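Local coordinates for protein lactaldehyde dehydrogenase (Escherichia coli, PDB 2IMP) that oxidises L-lactaldehyde irreversibly to L-lactate with NAD+, and also acts on glycolaldehyde and L-glyceraldehyde, in L-fucose and L-rhamnose degradation, at residues N330-A333 against L334-E338. Numbering follows the deposited sequence.
Sequences NAAA and LERVE. With NAI (1,4-dihydronicotinamide adenine dinucleotide), chain D.
Arg336 reaches back one helical turn over Ala332, in the first turn of helix 331-346, and meets the nicotinamide-side ribose of NADH. The motif is an N-capped helix start: Asn330 OD1 accepts from Ala333 N at 3.0 Å, with the donor close to the axis of the side-chain C=O (170°). Asn330 CG stands between its own backbone N and carbonyl carbon (chi1 55°), which brings OD1 over the first turn. Regular i to i+4 bonding follows, Glu335 N to Ala331 O and Arg336 N to Ala332 O among its members.

Followed outward, Arg336 CB and CG pass alongside Ala332 O, CG at 3.3 Å. A bend at chi3 (-66°) then turns the guanidinium back toward the N-terminal end of the helix. NE stays equally far from Ala332 O and ribose O2D, CZ nearer both. Ala332 O and the CA of Ala333 lie under one face of this group, offset toward its rim; O2D of the ribose lies over the opposite face, 3.1 Å from Arg336 CZ. NH1 touches the methyl of Ala332, and Arg336 NH2 approaches ribose O3D to 2.7 Å. With an alanine here, the two ribose hydroxyl oxygens would probably lose their cationic neighbour, and the ribose would be less firmly positioned.

Arg336 is an established NAD+-binding residue, and Leu150, Lys176, Glu179, Gln214 and Ser230 are also hydrogen-bonded to the cofactor. Ala332 and Asn330 also line its pocket: Asn330 ND2 lies 3.6 Å from the ribose ring oxygen O4D, while Ala332 CB packs 3.4 Å from C6N of the dihydronicotinamide ring.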
# COMPACT_ATOMS: atom_id res chain seq x y z
N ASN A 330 18.94 -30.31 -25.86
CA ASN A 330 19.91 -31.40 -25.91
C ASN A 330 19.31 -32.80 -26.22
O ASN A 330 18.10 -32.95 -26.36
CB ASN A 330 20.69 -31.48 -24.59
CG ASN A 330 19.78 -31.59 -23.38
OD1 ASN A 330 18.80 -32.34 -23.39
ND2 ASN A 330 20.10 -30.84 -22.33
N ALA A 331 20.19 -33.79 -26.32
CA ALA A 331 19.80 -35.16 -26.61
C ALA A 331 18.72 -35.74 -25.67
O ALA A 331 17.71 -36.27 -26.12
CB ALA A 331 21.03 -36.06 -26.60
N ALA A 332 18.96 -35.64 -24.36
CA ALA A 332 17.99 -36.15 -23.40
C ALA A 332 16.61 -35.54 -23.58
O ALA A 332 15.59 -36.22 -23.44
CB ALA A 332 18.48 -35.90 -22.00
N ALA A 333 16.58 -34.25 -23.88
CA ALA A 333 15.33 -33.55 -24.10
C ALA A 333 14.55 -34.17 -25.28
O ALA A 333 13.36 -34.46 -25.17
CB ALA A 333 15.60 -32.07 -24.38
N LEU A 334 15.26 -34.37 -26.38
CA LEU A 334 14.67 -34.99 -27.56
C LEU A 334 14.14 -36.40 -27.26
O LEU A 334 13.01 -36.74 -27.60
CB LEU A 334 15.70 -35.06 -28.69
CG LEU A 334 15.25 -35.69 -30.01
CD1 LEU A 334 14.04 -34.94 -30.55
CD2 LEU A 334 16.38 -35.65 -31.01
N GLU A 335 14.97 -37.21 -26.60
CA GLU A 335 14.57 -38.56 -26.23
C GLU A 335 13.30 -38.60 -25.37
O GLU A 335 12.39 -39.38 -25.63
CB GLU A 335 15.70 -39.26 -25.49
CG GLU A 335 16.86 -39.70 -26.37
CD GLU A 335 17.94 -40.42 -25.59
OE1 GLU A 335 17.60 -41.35 -24.83
OE2 GLU A 335 19.13 -40.06 -25.74
N ARG A 336 13.25 -37.75 -24.35
CA ARG A 336 12.07 -37.72 -23.50
C ARG A 336 10.78 -37.35 -24.26
O ARG A 336 9.70 -37.85 -23.95
CB ARG A 336 12.28 -36.75 -22.32
CG ARG A 336 13.27 -37.28 -21.28
CD ARG A 336 13.16 -36.53 -19.96
NE ARG A 336 13.56 -35.13 -20.08
CZ ARG A 336 14.81 -34.71 -20.23
NH1 ARG A 336 15.81 -35.58 -20.28
NH2 ARG A 336 15.07 -33.41 -20.36
N VAL A 337 10.91 -36.48 -25.26
CA VAL A 337 9.76 -36.11 -26.06
C VAL A 337 9.23 -37.32 -26.85
O VAL A 337 8.03 -37.60 -26.85
CB VAL A 337 10.09 -34.98 -27.06
CG1 VAL A 337 8.83 -34.57 -27.81
CG2 VAL A 337 10.68 -33.80 -26.32
N GLU A 338 10.14 -38.03 -27.51
CA GLU A 338 9.78 -39.22 -28.27
C GLU A 338 9.01 -40.23 -27.40
O GLU A 338 7.91 -40.65 -27.74
CB GLU A 338 11.04 -39.92 -28.79
CG GLU A 338 12.00 -39.06 -29.58
CD GLU A 338 13.21 -39.86 -30.05
OE1 GLU A 338 13.02 -40.84 -30.80
OE2 GLU A 338 14.35 -39.50 -29.68
PA NAI D . 17.27 -27.88 -14.51
O1A NAI D . 16.69 -27.87 -13.16
O2A NAI D . 17.75 -29.27 -14.95
O5B NAI D . 18.49 -26.84 -14.57
C5B NAI D . 18.37 -25.47 -14.21
C4B NAI D . 19.53 -25.01 -13.31
O4B NAI D . 19.55 -25.73 -12.08
C3B NAI D . 20.93 -25.22 -13.93
O3B NAI D . 21.74 -24.08 -13.69
C2B NAI D . 21.41 -26.49 -13.25
O2B NAI D . 22.80 -26.68 -13.24
C1B NAI D . 20.82 -26.35 -11.86
N9A NAI D . 20.66 -27.65 -11.14
C8A NAI D . 20.26 -28.90 -11.61
N7A NAI D . 20.28 -29.78 -10.56
C5A NAI D . 20.67 -29.12 -9.45
C6A NAI D . 20.85 -29.52 -8.11
N6A NAI D . 20.64 -30.78 -7.73
N1A NAI D . 21.27 -28.57 -7.16
C2A NAI D . 21.50 -27.24 -7.54
N3A NAI D . 21.31 -26.85 -8.88
C4A NAI D . 20.90 -27.78 -9.81
O3 NAI D . 16.12 -27.31 -15.47
PN NAI D . 16.25 -26.88 -17.02
O1N NAI D . 17.37 -25.95 -17.21
O2N NAI D . 14.88 -26.41 -17.45
O5D NAI D . 16.52 -28.32 -17.70
C5D NAI D . 17.76 -28.77 -18.18
C4D NAI D . 17.55 -30.19 -18.68
O4D NAI D . 18.82 -30.78 -18.93
C3D NAI D . 16.77 -31.28 -17.92
O3D NAI D . 15.51 -31.50 -18.53
C2D NAI D . 17.64 -32.51 -17.94
O2D NAI D . 16.92 -33.69 -18.17
C1D NAI D . 18.64 -32.18 -19.03
N1N NAI D . 19.91 -32.96 -18.84
C2N NAI D . 20.88 -32.42 -17.99
C3N NAI D . 22.10 -33.13 -17.79
C7N NAI D . 23.16 -32.56 -16.88
O7N NAI D . 24.34 -33.28 -16.71
N7N NAI D . 23.03 -31.41 -16.22
C4N NAI D . 22.30 -34.37 -18.47
C5N NAI D . 21.29 -34.90 -19.33
C6N NAI D . 20.10 -34.18 -19.51